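Local coordinates for protein beta-N-acetylhexosaminidase (Streptomyces plicatus, PDB 1JAK) that removes terminal N-acetylhexosamine residues from glycans as a family 20 glycoside hydrolase, probably by substrate-assisted catalysis, at residues P409-S413 against T449-S453. Sequence-based numbering, arbitrary orientation.
Sequences PLGLS and TETLS. With IFG ((2R,3R,4S,5R)-2-acetamido-3,4-dihydroxy-5-hydroxymethyl-piperidine), chain F.
Two loops meet at one wall of the sugar-binding pocket of this hexosaminidase, to which they contribute Leu412 and Glu450; behind these, Leu410 and Gly411 touch Thr451 and Leu452. At the pocket end, Leu412 divides its two methyls between protein and ligand: CD2 rests on Thr451 CG2 at 3.7 Å, while CD1 reaches the hydroxymethyl carbon C6 of the azasugar inhibitor IFG at 3.5 Å. Beside it Glu450, its chain bent at chi2 (91°), accepts a hydrogen bond from the O4 hydroxyl of IFG, which lies an unusually close 2.5 Å from OE2. Arg168 forms a long, weak ion pair with that same OE2, and Asp401, which also hydrogen-bonds IFG, is tied to Leu412 by a backbone hydrogen bond.

Such pairing illustrates how a TIM barrel shapes its active site: the loops follow strands 389-392 and 440-447, neighbours in the parallel sheet, and meet at the C-terminal end of the barrel. Between them a single hydrogen bond runs from Gly411 N to Thr451 OG1, 2.9 Å long and somewhat bent at 143°. Thr451 lends both branches to the contact, because a chi1 of 74° sets OG1 between its own N and carbonyl carbon and leaves CG2 to face Leu412. An alanine in place of Thr451 would probably leave the amide of Gly411 without this acceptor and Leu412 CD2 without its methyl neighbour. Away from the sugar, Leu410 CD1 meets Leu452 CD2 at 3.9 Å as the two side chains cross at a slant. The other methyl of the first leucine, Leu410 CD2, lies 3.7 Å from Thr451 O.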
loop_
_atom_site.group_PDB
_atom_site.type_symbol
_atom_site.label_atom_id
_atom_site.label_comp_id
_atom_site.label_asym_id
_atom_site.label_seq_id
_atom_site.Cartn_x
_atom_site.Cartn_y
_atom_site.Cartn_z
ATOM N N PRO A 409 -13.389 16.587 -8.888
ATOM C CA PRO A 409 -13.013 16.607 -10.309
ATOM C C PRO A 409 -12.412 15.337 -10.912
ATOM O O PRO A 409 -12.279 15.230 -12.134
ATOM C CB PRO A 409 -12.056 17.791 -10.386
ATOM C CG PRO A 409 -11.367 17.735 -9.071
ATOM C CD PRO A 409 -12.509 17.477 -8.109
ATOM N N LEU A 410 -12.046 14.388 -10.062
ATOM C CA LEU A 410 -11.471 13.123 -10.509
ATOM C C LEU A 410 -12.174 12.001 -9.753
ATOM O O LEU A 410 -13.010 12.260 -8.892
ATOM C CB LEU A 410 -9.974 13.083 -10.183
ATOM C CG LEU A 410 -9.074 14.128 -10.846
ATOM C CD1 LEU A 410 -7.719 14.145 -10.159
ATOM C CD2 LEU A 410 -8.919 13.807 -12.324
ATOM N N GLY A 411 -11.839 10.757 -10.078
ATOM C CA GLY A 411 -12.435 9.630 -9.380
ATOM C C GLY A 411 -13.795 9.149 -9.857
ATOM O O GLY A 411 -14.372 9.691 -10.804
ATOM N N LEU A 412 -14.307 8.128 -9.173
ATOM C CA LEU A 412 -15.595 7.528 -9.509
ATOM C C LEU A 412 -16.618 7.698 -8.388
ATOM O O LEU A 412 -16.273 8.105 -7.277
ATOM C CB LEU A 412 -15.407 6.042 -9.823
ATOM C CG LEU A 412 -14.453 5.738 -10.982
ATOM C CD1 LEU A 412 -14.400 4.241 -11.216
ATOM C CD2 LEU A 412 -14.920 6.453 -12.248
ATOM N N SER A 413 -17.875 7.362 -8.676
ATOM C CA SER A 413 -18.939 7.531 -7.691
ATOM C C SER A 413 -19.900 6.353 -7.543
ATOM O O SER A 413 -20.912 6.465 -6.850
ATOM C CB SER A 413 -19.749 8.781 -8.050
ATOM O OG SER A 413 -20.329 8.642 -9.339
ATOM N N THR A 449 -7.019 3.455 -11.292
ATOM C CA THR A 449 -6.674 4.583 -12.145
ATOM C C THR A 449 -7.455 4.872 -13.425
ATOM O O THR A 449 -6.914 5.469 -14.354
ATOM C CB THR A 449 -5.164 4.540 -12.479
ATOM O OG1 THR A 449 -4.829 3.281 -13.077
ATOM C CG2 THR A 449 -4.344 4.711 -11.205
ATOM N N GLU A 450 -8.723 4.477 -13.481
ATOM C CA GLU A 450 -9.516 4.778 -14.669
ATOM C C GLU A 450 -9.483 6.276 -14.972
ATOM O O GLU A 450 -9.480 6.678 -16.136
ATOM C CB GLU A 450 -10.983 4.373 -14.478
ATOM C CG GLU A 450 -11.290 2.915 -14.752
ATOM C CD GLU A 450 -11.190 2.037 -13.522
ATOM O OE1 GLU A 450 -10.569 2.454 -12.522
ATOM O OE2 GLU A 450 -11.733 0.916 -13.567
ATOM N N THR A 451 -9.457 7.094 -13.919
ATOM C CA THR A 451 -9.490 8.551 -14.067
ATOM C C THR A 451 -8.202 9.309 -13.751
ATOM O O THR A 451 -8.175 10.537 -13.839
ATOM C CB THR A 451 -10.589 9.166 -13.165
ATOM O OG1 THR A 451 -10.161 9.127 -11.794
ATOM C CG2 THR A 451 -11.889 8.386 -13.297
ATOM N N LEU A 452 -7.144 8.589 -13.394
ATOM C CA LEU A 452 -5.883 9.218 -13.009
ATOM C C LEU A 452 -4.748 8.871 -13.965
ATOM O O LEU A 452 -4.424 7.702 -14.152
ATOM C CB LEU A 452 -5.532 8.777 -11.585
ATOM C CG LEU A 452 -6.737 8.857 -10.634
ATOM C CD1 LEU A 452 -6.402 8.202 -9.305
ATOM C CD2 LEU A 452 -7.142 10.309 -10.432
ATOM N N SER A 453 -4.134 9.896 -14.551
ATOM C CA SER A 453 -3.061 9.679 -15.511
ATOM C C SER A 453 -1.696 10.262 -15.147
ATOM O O SER A 453 -0.730 10.074 -15.887
ATOM C CB SER A 453 -3.493 10.201 -16.884
ATOM O OG SER A 453 -3.853 11.567 -16.818
HETATM N N1 IFG F . -14.050 -2.446 -9.327
HETATM C C2 IFG F . -12.953 -3.133 -10.057
HETATM C C3 IFG F . -11.652 -2.268 -10.306
HETATM C C4 IFG F . -11.941 -0.791 -10.646
HETATM C C5 IFG F . -12.872 -0.220 -9.574
HETATM C C6 IFG F . -13.223 1.256 -9.729
HETATM C C7 IFG F . -12.304 -4.326 -8.005
HETATM C C8 IFG F . -11.884 -5.521 -7.188
HETATM C C9 IFG F . -14.196 -0.989 -9.468
HETATM N N2 IFG F . -12.586 -4.375 -9.341
HETATM O O7 IFG F . -12.403 -3.265 -7.404
HETATM O O3 IFG F . -10.891 -2.856 -11.353
HETATM O O4 IFG F . -12.596 -0.733 -11.912
HETATM O O6 IFG F . -13.637 1.822 -8.490
#